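Local coordinates for transaminase (Bacillus megaterium, PDB 5G0A), which catalyses the pyridoxal-5'-phosphate-dependent transfer of amino groups as an S-selective omega-transaminase of the class-III aminotransferase family, at residues 385-390 / 440-445; 53-58 / 431-436; 365-370 / 453-458; 372-377 / 460-465. All coordinates share one frame; numbering follows the deposited sequence.

All four contacts pack a small antiparallel sheet and short parallel strands against helices 353-374 and 451-468. Contacts 1 and 2 are strand pairings, held mainly by backbone hydrogen bonds. They touch: Arg-442 N lies 2.9 Å from Gly-434 O, a probable hydrogen bond. Contact 1 is wholly buried and nearest the cofactor. Contact 2 reaches a subunit boundary. Contacts 3 and 4 join the same two helices. Their centres lie about 22 and 25 Å from that of the chain, against 11 and 14 Å for contacts 1 and 2, and their lysines are at least partly exposed. Each has a lysine-aspartate salt bridge; contact 3 adds methionine-leucine packing, contact 4 a histidine-carboxylate bond and a leucine over the ring.

Contact 1 (385-390 / 440-445); sequences GLLWIV and TMRIGA
Trp-388 and Ile-443 form a hydrogen-bonded antiparallel pair. Trp-388 N donates to Ile-443 O at 3.0 Å, and Ile-443 N bonds back to Trp-388 O. Val-390 and Met-441 repeat the pattern. Between them, Ile-389 and Arg-442 form a non-hydrogen-bonded pair. Here Ile-389 CA-H points at Met-441 O, 3.2 Å from CA. On the face carrying Ile-389 and Arg-442, the Arg-442 guanidinium lies between two alkyl groups. Leu-387 CD1 sits over one side, 3.5 Å from Arg-442 NH1, and Ile-389 CG2 over the other. The Arg-442 chain bends at chi2 (84°), which turns the group back over strand 387-390. A water accepts from Arg-442 NH1 at 2.9 Å, in the guanidinium plane. Gly-241 O takes the Arg-442 NE hydrogen, so a loop fixes the group as well. On the Trp-388, Val-390, Met-441 and Ile-443 face, Val-390 CG2 meets Ile-443 CD1 at 3.8 Å. Trp-388 NE1 bonds to Gly-385 O at 2.9 Å from above the carbonyl plane, which ties the indole to its own turn. The Arg-442 side chain is about 9 Å from pyridoxal-5'-phosphate at the nearest atoms. Strand 387-392 is the middle of three, between 378-384 and 440-443, and helix 353-374 packs on its Trp-388 face.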
loop_
_atom_site.group_PDB
_atom_site.type_symbol
_atom_site.label_atom_id
_atom_site.label_comp_id
_atom_site.label_asym_id
_atom_site.label_seq_id
_atom_site.Cartn_x
_atom_site.Cartn_y
_atom_site.Cartn_z
ATOM N N GLY B 385 13.073 33.874 18.835
ATOM C CA GLY B 385 11.825 34.051 19.602
ATOM C C GLY B 385 11.823 33.209 20.858
ATOM O O GLY B 385 12.761 33.273 21.656
ATOM N N LEU B 386 10.761 32.415 21.045
ATOM C CA LEU B 386 10.701 31.476 22.160
ATOM C C LEU B 386 10.808 30.006 21.700
ATOM O O LEU B 386 10.023 29.143 22.117
ATOM C CB LEU B 386 9.403 31.691 22.963
ATOM C CG LEU B 386 9.366 32.833 24.002
ATOM C CD1 LEU B 386 10.397 32.634 25.103
ATOM C CD2 LEU B 386 9.512 34.205 23.342
ATOM N N LEU B 387 11.794 29.720 20.854
ATOM C CA LEU B 387 12.053 28.352 20.421
ATOM C C LEU B 387 13.567 28.163 20.281
ATOM O O LEU B 387 14.185 28.699 19.353
ATOM C CB LEU B 387 11.343 28.066 19.087
ATOM C CG LEU B 387 11.409 26.612 18.562
ATOM C CD1 LEU B 387 10.734 25.622 19.513
ATOM C CD2 LEU B 387 10.794 26.533 17.178
ATOM N N TRP B 388 14.153 27.420 21.209
ATOM C CA TRP B 388 15.611 27.290 21.264
ATOM C C TRP B 388 16.032 25.830 21.310
ATOM O O TRP B 388 15.413 25.010 21.992
ATOM C CB TRP B 388 16.198 28.134 22.430
ATOM C CG TRP B 388 16.011 29.605 22.149
ATOM C CD1 TRP B 388 14.922 30.368 22.443
ATOM C CD2 TRP B 388 16.925 30.464 21.461
ATOM N NE1 TRP B 388 15.097 31.646 21.972
ATOM C CE2 TRP B 388 16.324 31.731 21.373
ATOM C CE3 TRP B 388 18.206 30.286 20.922
ATOM C CZ2 TRP B 388 16.953 32.813 20.761
ATOM C CZ3 TRP B 388 18.820 31.354 20.308
ATOM C CH2 TRP B 388 18.202 32.598 20.236
ATOM N N ILE B 389 17.059 25.497 20.530
ATOM C CA ILE B 389 17.702 24.207 20.655
ATOM C C ILE B 389 19.052 24.440 21.306
ATOM O O ILE B 389 19.705 25.437 21.019
ATOM C CB ILE B 389 17.946 23.503 19.296
ATOM C CG1 ILE B 389 18.697 24.421 18.329
ATOM C CG2 ILE B 389 16.646 22.992 18.690
ATOM C CD1 ILE B 389 19.771 23.708 17.533
ATOM N N VAL B 390 19.440 23.524 22.186
ATOM C CA VAL B 390 20.765 23.519 22.790
ATOM C C VAL B 390 21.322 22.111 22.621
ATOM O O VAL B 390 20.776 21.131 23.163
ATOM C CB VAL B 390 20.745 23.886 24.296
ATOM C CG1 VAL B 390 22.169 23.908 24.860
ATOM C CG2 VAL B 390 20.059 25.228 24.541
ATOM N N THR B 440 19.466 16.912 22.944
ATOM C CA THR B 440 19.112 18.232 22.467
ATOM C C THR B 440 18.007 18.798 23.316
ATOM O O THR B 440 16.941 18.210 23.425
ATOM C CB THR B 440 18.626 18.191 21.000
ATOM O OG1 THR B 440 19.484 17.326 20.228
ATOM C CG2 THR B 440 18.607 19.600 20.393
ATOM N N MET B 441 18.279 19.934 23.926
ATOM C CA MET B 441 17.260 20.670 24.641
ATOM C C MET B 441 16.366 21.384 23.662
ATOM O O MET B 441 16.835 21.841 22.629
ATOM C CB MET B 441 17.951 21.700 25.482
ATOM C CG MET B 441 19.101 21.052 26.198
ATOM S SD MET B 441 18.574 20.804 27.871
ATOM C CE MET B 441 18.982 22.481 28.324
ATOM N N ARG B 442 15.092 21.511 24.034
ATOM C CA ARG B 442 14.099 22.214 23.238
ATOM C C ARG B 442 13.354 23.108 24.225
ATOM O O ARG B 442 12.543 22.637 25.028
ATOM C CB ARG B 442 13.129 21.226 22.570
ATOM C CG ARG B 442 12.419 21.794 21.343
ATOM C CD ARG B 442 13.343 21.617 20.147
ATOM N NE ARG B 442 12.862 22.043 18.830
ATOM C CZ ARG B 442 13.137 23.224 18.280
ATOM N NH1 ARG B 442 13.822 24.142 18.968
ATOM N NH2 ARG B 442 12.725 23.495 17.047
ATOM N N ILE B 443 13.655 24.394 24.157
ATOM C CA ILE B 443 13.250 25.333 25.197
ATOM C C ILE B 443 12.215 26.275 24.638
ATOM O O ILE B 443 12.420 26.841 23.573
ATOM C CB ILE B 443 14.480 26.124 25.712
ATOM C CG1 ILE B 443 15.478 25.156 26.363
ATOM C CG2 ILE B 443 14.065 27.202 26.720
ATOM C CD1 ILE B 443 16.852 25.739 26.593
ATOM N N GLY B 444 11.110 26.456 25.369
ATOM C CA GLY B 444 10.079 27.405 24.970
ATOM C C GLY B 444 9.267 27.893 26.155
ATOM O O GLY B 444 9.100 27.174 27.122
ATOM N N ALA B 445 8.783 29.126 26.068
ATOM C CA ALA B 445 7.883 29.687 27.070
ATOM C C ALA B 445 6.824 30.489 26.334
ATOM O O ALA B 445 6.781 30.453 25.107
ATOM C CB ALA B 445 8.671 30.559 28.063
HETATM O O HOH W 1 14.764 26.425 17.370
#

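Contact 2 (53-58 / 431-436); sequences LDFFNQ and VLIGGV
Phe-56 and Leu-432 meet where two short parallel strands run out, and with Leu-53 they bury much of the surface here. Strand 431-432 pairs in parallel with 51-54, at the edge within this chain of a mixed four-stranded sheet. The Phe-56 ring lies along the backbone of 432-435. Its CZ is 3.4 Å from Gly-434 N, and Gly-435 N comes to the ring edge. Phe-56 CD2 also touches Leu-432 CB at 4.0 Å. CG of Phe-56 is anti to its carbonyl carbon (chi1 -65°), and this swings the ring toward 431-436.

Leu-432 is gripped through its backbone. Its N donates to Leu-53 O at 2.8 Å, nearly straight at 172°. Its O accepts from Phe-55 N at 2.8 Å. Leu-53 also packs CD2 against Val-431 CG2.

Asp-54 shapes the turn that follows. Its OD1 accepts from Phe-56 N at 3.1 Å, an Asx turn. Its OD2 takes Gln-58 N at 2.8 Å, and Gln-58 NE2 reaches it from the opposite face of the carboxylate. With alanine in place of Asp-54, Phe-56 N and both Gln-58 donors, N and NE2, would probably lose their acceptor, and the turn carrying the Phe-56 ring would be less firmly held. Gln-58 OE1 bonds to Trp-86 N of the second subunit, so this turn also meets the subunit interface.

The chemistry is thus divided. Backbone bonds set the strand pairing, and a carboxylate with three N-H partners sets the turn. Its negative charge is probably stabilised by these donors.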
loop_
_atom_site.group_PDB
_atom_site.type_symbol
_atom_site.label_atom_id
_atom_site.label_comp_id
_atom_site.label_asym_id
_atom_site.label_seq_id
_atom_site.Cartn_x
_atom_site.Cartn_y
_atom_site.Cartn_z
ATOM N N LEU B 53 7.551 26.605 36.997
ATOM C CA LEU B 53 7.766 27.476 35.852
ATOM C C LEU B 53 7.990 26.589 34.620
ATOM O O LEU B 53 8.898 25.757 34.588
ATOM C CB LEU B 53 8.991 28.393 36.091
ATOM C CG LEU B 53 9.426 29.263 34.911
ATOM C CD1 LEU B 53 8.321 30.205 34.432
ATOM C CD2 LEU B 53 10.693 30.047 35.289
ATOM N N ASP B 54 7.129 26.747 33.617
ATOM C CA ASP B 54 7.057 25.755 32.547
ATOM C C ASP B 54 7.819 26.208 31.298
ATOM O O ASP B 54 7.262 26.901 30.455
ATOM C CB ASP B 54 5.578 25.499 32.194
ATOM C CG ASP B 54 5.409 24.411 31.144
ATOM O OD1 ASP B 54 6.368 23.650 30.888
ATOM O OD2 ASP B 54 4.308 24.341 30.574
ATOM N N PHE B 55 9.092 25.824 31.184
ATOM C CA PHE B 55 9.854 26.185 29.994
ATOM C C PHE B 55 9.801 25.107 28.899
ATOM O O PHE B 55 10.716 24.997 28.071
ATOM C CB PHE B 55 11.284 26.678 30.330
ATOM C CG PHE B 55 11.395 28.177 30.397
ATOM C CD1 PHE B 55 10.569 28.909 31.253
ATOM C CD2 PHE B 55 12.306 28.869 29.593
ATOM C CE1 PHE B 55 10.637 30.297 31.311
ATOM C CE2 PHE B 55 12.395 30.261 29.659
ATOM C CZ PHE B 55 11.552 30.975 30.511
ATOM N N PHE B 56 8.717 24.322 28.913
ATOM C CA PHE B 56 8.256 23.611 27.705
ATOM C C PHE B 56 7.072 24.323 27.062
ATOM O O PHE B 56 6.735 24.008 25.906
ATOM C CB PHE B 56 7.823 22.190 28.020
ATOM C CG PHE B 56 8.940 21.308 28.485
ATOM C CD1 PHE B 56 9.768 20.675 27.576
ATOM C CD2 PHE B 56 9.159 21.116 29.848
ATOM C CE1 PHE B 56 10.806 19.866 28.009
ATOM C CE2 PHE B 56 10.187 20.301 30.291
ATOM C CZ PHE B 56 11.017 19.676 29.367
ATOM N N ASN B 57 6.435 25.251 27.803
ATOM C CA ASN B 57 5.167 25.893 27.372
ATOM C C ASN B 57 4.196 24.761 26.961
ATOM O O ASN B 57 3.538 24.825 25.916
ATOM C CB ASN B 57 5.428 26.903 26.225
ATOM C CG ASN B 57 4.324 27.936 26.058
ATOM O OD1 ASN B 57 3.904 28.219 24.940
ATOM N ND2 ASN B 57 3.870 28.541 27.171
ATOM N N GLN B 58 4.122 23.748 27.823
ATOM C CA GLN B 58 3.439 22.445 27.564
ATOM C C GLN B 58 4.047 21.705 26.373
ATOM O O GLN B 58 4.963 20.917 26.552
ATOM C CB GLN B 58 1.913 22.605 27.429
ATOM C CG GLN B 58 1.295 23.050 28.765
ATOM C CD GLN B 58 1.506 21.983 29.820
ATOM O OE1 GLN B 58 0.966 20.896 29.723
ATOM N NE2 GLN B 58 2.312 22.293 30.842
ATOM N N VAL B 431 11.659 24.380 38.232
ATOM C CA VAL B 431 11.657 24.737 36.812
ATOM C C VAL B 431 11.499 23.479 35.969
ATOM O O VAL B 431 12.116 22.442 36.256
ATOM C CB VAL B 431 12.929 25.525 36.393
ATOM C CG1 VAL B 431 12.964 25.767 34.885
ATOM C CG2 VAL B 431 13.000 26.865 37.126
ATOM N N LEU B 432 10.613 23.561 34.969
ATOM C CA LEU B 432 10.450 22.499 33.966
ATOM C C LEU B 432 11.205 22.917 32.716
ATOM O O LEU B 432 10.830 23.877 32.052
ATOM C CB LEU B 432 8.953 22.290 33.630
ATOM C CG LEU B 432 8.070 21.865 34.816
ATOM C CD1 LEU B 432 6.586 22.078 34.539
ATOM C CD2 LEU B 432 8.335 20.404 35.165
ATOM N N ILE B 433 12.276 22.207 32.399
ATOM C CA ILE B 433 13.100 22.537 31.229
ATOM C C ILE B 433 13.840 21.271 30.848
ATOM O O ILE B 433 14.159 20.464 31.724
ATOM C CB ILE B 433 14.065 23.729 31.508
ATOM C CG1 ILE B 433 14.601 24.339 30.208
ATOM C CG2 ILE B 433 15.199 23.318 32.452
ATOM C CD1 ILE B 433 15.138 25.760 30.347
ATOM N N GLY B 434 14.068 21.080 29.552
ATOM C CA GLY B 434 14.676 19.855 29.046
ATOM C C GLY B 434 14.500 19.726 27.550
ATOM O O GLY B 434 14.683 20.701 26.814
ATOM N N GLY B 435 14.160 18.524 27.100
ATOM C CA GLY B 435 13.998 18.275 25.662
ATOM C C GLY B 435 13.263 16.991 25.333
ATOM O O GLY B 435 12.996 16.165 26.213
ATOM N N VAL B 436 12.947 16.824 24.053
ATOM C CA VAL B 436 12.254 15.621 23.571
ATOM C C VAL B 436 13.230 14.585 23.009
ATOM O O VAL B 436 12.978 13.375 23.066
ATOM C CB VAL B 436 11.190 15.980 22.518
ATOM C CG1 VAL B 436 10.137 16.878 23.136
ATOM C CG2 VAL B 436 11.801 16.690 21.331
HETATM O O HOH W 2 12.703 22.906 27.807
#

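Contact 3 (365-370 / 453-458); sequences RSKLEL and DIDKAM
Helices 365-370 and 453-458 run nearly parallel, 23° apart, with axes 11.0 Å apart at closest approach. They belong to helices 353-374 and 451-468, a near-parallel pair in the small C-terminal part of a fold-type I PLP enzyme. The sheet of 378-384, 387-392 and 440-443 lies beside it. At this spacing long side chains have to bridge the backbones.

Lys-367 carries most of the contact. Its CB rests on Met-458 CG at 3.8 Å, and its CE passes Met-458 CB at 4.0 Å. The chain bends at chi2 (-74°) and again at chi3, which folds it across the gap to Asp-455. The Lys-367 and Asp-455 side chains cross at about a right angle. The ammonium meets OD1 from well above the carboxylate plane, 65° out of it. Asp-455 OD1 also accepts from Tyr-363 OH on the lysine's own helix, so one carboxylate oxygen links both. Cut back to an alanine, Lys-367 would no longer reach Asp-455, which would probably lose its cross-helix charge partner, and a gap would be likely beside Met-458.

Met-458 is the apolar counterpart. It reaches toward helix 365-370 with bends at chi2 and chi3, and its side chain also touches Leu-371. Ile-454 CG2 adds a looser touch on Lys-367 CG at 4.3 Å. Leu-368 lies on the buried side, where it also packs on Trp-388 and Val-390 of the neighbouring sheet.

On that side Leu-368 CD2 touches Met-458 SD at 3.9 Å. On the other, Lys-367 NZ donates to Asp-455 OD1 at 3.1 Å, closing the salt bridge.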
loop_
_atom_site.group_PDB
_atom_site.type_symbol
_atom_site.label_atom_id
_atom_site.label_comp_id
_atom_site.label_asym_id
_atom_site.label_seq_id
_atom_site.Cartn_x
_atom_site.Cartn_y
_atom_site.Cartn_z
ATOM N N ARG B 365 19.230 34.569 23.868
ATOM C CA ARG B 365 20.488 34.402 23.130
ATOM C C ARG B 365 21.683 34.849 23.996
ATOM O O ARG B 365 22.645 34.104 24.154
ATOM C CB ARG B 365 20.417 35.161 21.789
ATOM C CG ARG B 365 21.750 35.505 21.135
ATOM C CD ARG B 365 22.325 34.344 20.358
ATOM N NE ARG B 365 21.492 33.964 19.221
ATOM C CZ ARG B 365 21.816 33.032 18.334
ATOM N NH1 ARG B 365 22.969 32.385 18.442
ATOM N NH2 ARG B 365 20.986 32.749 17.338
ATOM N N SER B 366 21.592 36.042 24.579
ATOM C CA SER B 366 22.653 36.546 25.477
ATOM C C SER B 366 22.860 35.666 26.719
ATOM O O SER B 366 23.988 35.492 27.190
ATOM C CB SER B 366 22.381 38.000 25.884
ATOM O OG SER B 366 21.357 38.093 26.866
ATOM N N LYS B 367 21.770 35.114 27.252
ATOM C CA LYS B 367 21.859 34.235 28.416
ATOM C C LYS B 367 22.501 32.900 28.058
ATOM O O LYS B 367 23.306 32.368 28.830
ATOM C CB LYS B 367 20.477 34.016 29.057
ATOM C CG LYS B 367 19.761 35.285 29.518
ATOM C CD LYS B 367 20.357 35.892 30.780
ATOM C CE LYS B 367 20.261 34.935 31.960
ATOM N NZ LYS B 367 20.482 35.658 33.244
ATOM N N LEU B 368 22.147 32.350 26.894
ATOM C CA LEU B 368 22.762 31.093 26.433
ATOM C C LEU B 368 24.242 31.271 26.082
ATOM O O LEU B 368 25.047 30.386 26.355
ATOM C CB LEU B 368 21.987 30.473 25.258
ATOM C CG LEU B 368 20.592 29.928 25.591
ATOM C CD1 LEU B 368 19.841 29.559 24.320
ATOM C CD2 LEU B 368 20.661 28.732 26.531
ATOM N N GLU B 369 24.592 32.397 25.471
ATOM C CA GLU B 369 26.012 32.723 25.241
ATOM C C GLU B 369 26.812 32.605 26.543
ATOM O O GLU B 369 27.855 31.951 26.582
ATOM C CB GLU B 369 26.176 34.125 24.662
ATOM C CG GLU B 369 25.927 34.235 23.169
ATOM C CD GLU B 369 26.066 35.661 22.665
ATOM O OE1 GLU B 369 26.436 36.543 23.470
ATOM O OE2 GLU B 369 25.807 35.906 21.465
ATOM N N LEU B 370 26.298 33.210 27.612
ATOM C CA LEU B 370 26.967 33.176 28.917
ATOM C C LEU B 370 27.060 31.766 29.503
ATOM O O LEU B 370 28.097 31.391 30.055
ATOM C CB LEU B 370 26.299 34.139 29.905
ATOM C CG LEU B 370 26.421 35.642 29.631
ATOM C CD1 LEU B 370 25.361 36.416 30.405
ATOM C CD2 LEU B 370 27.821 36.163 29.950
ATOM N N ASP B 453 11.480 35.472 34.815
ATOM C CA ASP B 453 11.279 34.049 34.597
ATOM C C ASP B 453 12.339 33.437 33.663
ATOM O O ASP B 453 12.797 32.338 33.918
ATOM C CB ASP B 453 9.832 33.745 34.151
ATOM C CG ASP B 453 8.833 33.838 35.311
ATOM O OD1 ASP B 453 9.217 33.599 36.482
ATOM O OD2 ASP B 453 7.655 34.121 35.057
ATOM N N ILE B 454 12.739 34.149 32.611
ATOM C CA ILE B 454 13.897 33.699 31.817
ATOM C C ILE B 454 15.131 33.526 32.714
ATOM O O ILE B 454 15.804 32.497 32.670
ATOM C CB ILE B 454 14.205 34.643 30.628
ATOM C CG1 ILE B 454 13.092 34.569 29.579
ATOM C CG2 ILE B 454 15.570 34.310 30.008
ATOM C CD1 ILE B 454 13.125 35.715 28.580
ATOM N N ASP B 455 15.414 34.518 33.556
ATOM C CA ASP B 455 16.546 34.411 34.503
ATOM C C ASP B 455 16.437 33.195 35.420
ATOM O O ASP B 455 17.417 32.487 35.629
ATOM C CB ASP B 455 16.687 35.684 35.356
ATOM C CG ASP B 455 17.163 36.886 34.551
ATOM O OD1 ASP B 455 17.557 36.729 33.376
ATOM O OD2 ASP B 455 17.123 38.002 35.095
ATOM N N LYS B 456 15.239 32.951 35.948
ATOM C CA LYS B 456 14.994 31.796 36.814
ATOM C C LYS B 456 15.210 30.469 36.078
ATOM O O LYS B 456 15.784 29.528 36.623
ATOM C CB LYS B 456 13.586 31.880 37.426
ATOM C CG LYS B 456 13.184 30.680 38.276
ATOM C CD LYS B 456 11.917 30.962 39.072
ATOM C CE LYS B 456 11.262 29.676 39.566
ATOM N NZ LYS B 456 9.942 29.969 40.188
ATOM N N ALA B 457 14.745 30.398 34.833
ATOM C CA ALA B 457 14.898 29.188 34.053
ATOM C C ALA B 457 16.371 28.934 33.718
ATOM O O ALA B 457 16.860 27.806 33.835
ATOM C CB ALA B 457 14.044 29.262 32.788
ATOM N N MET B 458 17.081 29.992 33.343
ATOM C CA MET B 458 18.497 29.856 32.962
ATOM C C MET B 458 19.380 29.499 34.165
ATOM O O MET B 458 20.330 28.724 34.047
ATOM C CB MET B 458 18.991 31.116 32.266
ATOM C CG MET B 458 18.383 31.362 30.890
ATOM S SD MET B 458 18.785 30.113 29.658
ATOM C CE MET B 458 17.241 29.201 29.524
#

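Contact 4 (372-377 / 460-465); sequences QEKHKS and ALDYAL
The His-375 ring stands with its edge to Asp-462 and one face to Leu-465. Ring and carboxylate planes are almost perpendicular, 88° apart. NE2 of His-375 donates to Asp-462 OD1 at 2.6 Å in a nearly straight bond (169°). The oxygen lies close to the ring plane and is met nearly along its own C-O axis. Leu-465 CB sits over the ring 3.6 Å from the centroid of His-375, a CH-pi contact. On the opposite face lies CG of Lys-374, so the ring is held between two alkyl groups.

Lys-374 then curls round to the other oxygen of the same aspartate. Its bend at chi3 (71°) brings NZ to 3.2 Å from Asp-462 OD2, close to the carboxylate plane and on the syn side, as a salt bridge. The aspartate is thus shared by a histidine and a lysine, which probably favours its charged form.

Ser-377 OG packs against Leu-465 CD2 at 3.4 Å, while its hydroxyl hydrogen-bonds to Glu-469. The same glutamate takes the hydrogen of His-375 ND1. With a carboxylate acceptor at each ring nitrogen, the histidine is probably doubly protonated. The motif is a histidine-carboxylate hydrogen bond with a neighbouring salt bridge, joining the turn after helix 353-374 to helix 451-468.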
loop_
_atom_site.group_PDB
_atom_site.type_symbol
_atom_site.label_atom_id
_atom_site.label_comp_id
_atom_site.label_asym_id
_atom_site.label_seq_id
_atom_site.Cartn_x
_atom_site.Cartn_y
_atom_site.Cartn_z
ATOM N N GLN B 372 27.106 28.991 27.690
ATOM C CA GLN B 372 28.047 28.238 26.853
ATOM C C GLN B 372 29.509 28.524 27.224
ATOM O O GLN B 372 30.350 27.627 27.191
ATOM C CB GLN B 372 27.812 28.513 25.366
ATOM C CG GLN B 372 28.680 27.636 24.465
ATOM C CD GLN B 372 28.383 27.783 22.989
ATOM O OE1 GLN B 372 27.666 28.690 22.565
ATOM N NE2 GLN B 372 28.939 26.881 22.193
ATOM N N GLU B 373 29.795 29.769 27.585
ATOM C CA GLU B 373 31.153 30.170 27.977
ATOM C C GLU B 373 31.549 29.541 29.316
ATOM O O GLU B 373 32.733 29.386 29.610
ATOM C CB GLU B 373 31.264 31.699 28.020
ATOM C CG GLU B 373 31.352 32.337 26.635
ATOM C CD GLU B 373 30.822 33.765 26.572
ATOM O OE1 GLU B 373 30.244 34.252 27.563
ATOM O OE2 GLU B 373 30.981 34.407 25.509
ATOM N N LYS B 374 30.543 29.159 30.103
ATOM C CA LYS B 374 30.745 28.575 31.429
ATOM C C LYS B 374 30.552 27.048 31.449
ATOM O O LYS B 374 31.024 26.375 32.375
ATOM C CB LYS B 374 29.838 29.289 32.452
ATOM C CG LYS B 374 29.379 28.461 33.647
ATOM C CD LYS B 374 29.112 29.317 34.879
ATOM C CE LYS B 374 27.868 30.180 34.743
ATOM N NZ LYS B 374 27.623 30.991 35.968
ATOM N N HIS B 375 29.886 26.510 30.423
ATOM C CA HIS B 375 29.554 25.086 30.366
ATOM C C HIS B 375 29.949 24.418 29.059
ATOM O O HIS B 375 29.291 24.609 28.036
ATOM C CB HIS B 375 28.048 24.874 30.574
ATOM C CG HIS B 375 27.574 25.202 31.949
ATOM N ND1 HIS B 375 27.862 24.409 33.038
ATOM C CD2 HIS B 375 26.817 26.222 32.412
ATOM C CE1 HIS B 375 27.306 24.932 34.116
ATOM N NE2 HIS B 375 26.670 26.035 33.764
ATOM N N LYS B 376 30.988 23.588 29.116
ATOM C CA LYS B 376 31.516 22.915 27.929
ATOM C C LYS B 376 30.601 21.781 27.449
ATOM O O LYS B 376 30.802 21.237 26.360
ATOM C CB LYS B 376 32.954 22.433 28.177
ATOM C CG LYS B 376 33.907 23.579 28.514
ATOM C CD LYS B 376 35.344 23.134 28.735
ATOM C CE LYS B 376 36.200 24.341 29.097
ATOM N NZ LYS B 376 37.664 24.059 29.113
ATOM N N SER B 377 29.592 21.447 28.257
ATOM C CA SER B 377 28.544 20.500 27.863
ATOM C C SER B 377 27.587 21.092 26.822
ATOM O O SER B 377 26.814 20.356 26.200
ATOM C CB SER B 377 27.747 20.023 29.080
ATOM O OG SER B 377 27.038 21.101 29.676
ATOM N N ALA B 460 18.282 27.612 36.669
ATOM C CA ALA B 460 18.028 26.196 36.912
ATOM C C ALA B 460 18.822 25.326 35.955
ATOM O O ALA B 460 19.276 24.255 36.332
ATOM C CB ALA B 460 16.538 25.882 36.806
ATOM N N LEU B 461 18.974 25.802 34.719
ATOM C CA LEU B 461 19.772 25.126 33.706
ATOM C C LEU B 461 21.259 25.148 34.106
ATOM O O LEU B 461 21.955 24.149 33.951
ATOM C CB LEU B 461 19.565 25.793 32.340
ATOM C CG LEU B 461 20.318 25.234 31.129
ATOM C CD1 LEU B 461 20.160 23.722 31.046
ATOM C CD2 LEU B 461 19.841 25.911 29.851
ATOM N N ASP B 462 21.713 26.292 34.617
ATOM C CA ASP B 462 23.092 26.480 35.101
ATOM C C ASP B 462 23.385 25.380 36.130
ATOM O O ASP B 462 24.298 24.574 35.947
ATOM C CB ASP B 462 23.219 27.884 35.714
ATOM C CG ASP B 462 24.676 28.375 35.861
ATOM O OD1 ASP B 462 25.634 27.683 35.449
ATOM O OD2 ASP B 462 24.840 29.492 36.388
ATOM N N TYR B 463 22.566 25.331 37.179
ATOM C CA TYR B 463 22.581 24.256 38.178
ATOM C C TYR B 463 22.574 22.845 37.575
ATOM O O TYR B 463 23.308 21.964 38.035
ATOM C CB TYR B 463 21.391 24.430 39.136
ATOM C CG TYR B 463 21.245 23.332 40.160
ATOM C CD1 TYR B 463 22.049 23.310 41.302
ATOM C CD2 TYR B 463 20.301 22.314 39.998
ATOM C CE1 TYR B 463 21.925 22.301 42.242
ATOM C CE2 TYR B 463 20.169 21.306 40.937
ATOM C CZ TYR B 463 20.980 21.308 42.057
ATOM O OH TYR B 463 20.868 20.310 42.992
ATOM N N ALA B 464 21.736 22.631 36.560
ATOM C CA ALA B 464 21.593 21.324 35.913
ATOM C C ALA B 464 22.865 20.891 35.178
ATOM O O ALA B 464 23.299 19.737 35.288
ATOM C CB ALA B 464 20.405 21.337 34.949
ATOM N N LEU B 465 23.439 21.819 34.418
ATOM C CA LEU B 465 24.631 21.548 33.620
ATOM C C LEU B 465 25.879 21.359 34.490
ATOM O O LEU B 465 26.779 20.604 34.124
ATOM C CB LEU B 465 24.843 22.651 32.577
ATOM C CG LEU B 465 23.799 22.729 31.450
ATOM C CD1 LEU B 465 24.034 23.950 30.582
ATOM C CD2 LEU B 465 23.768 21.469 30.592
#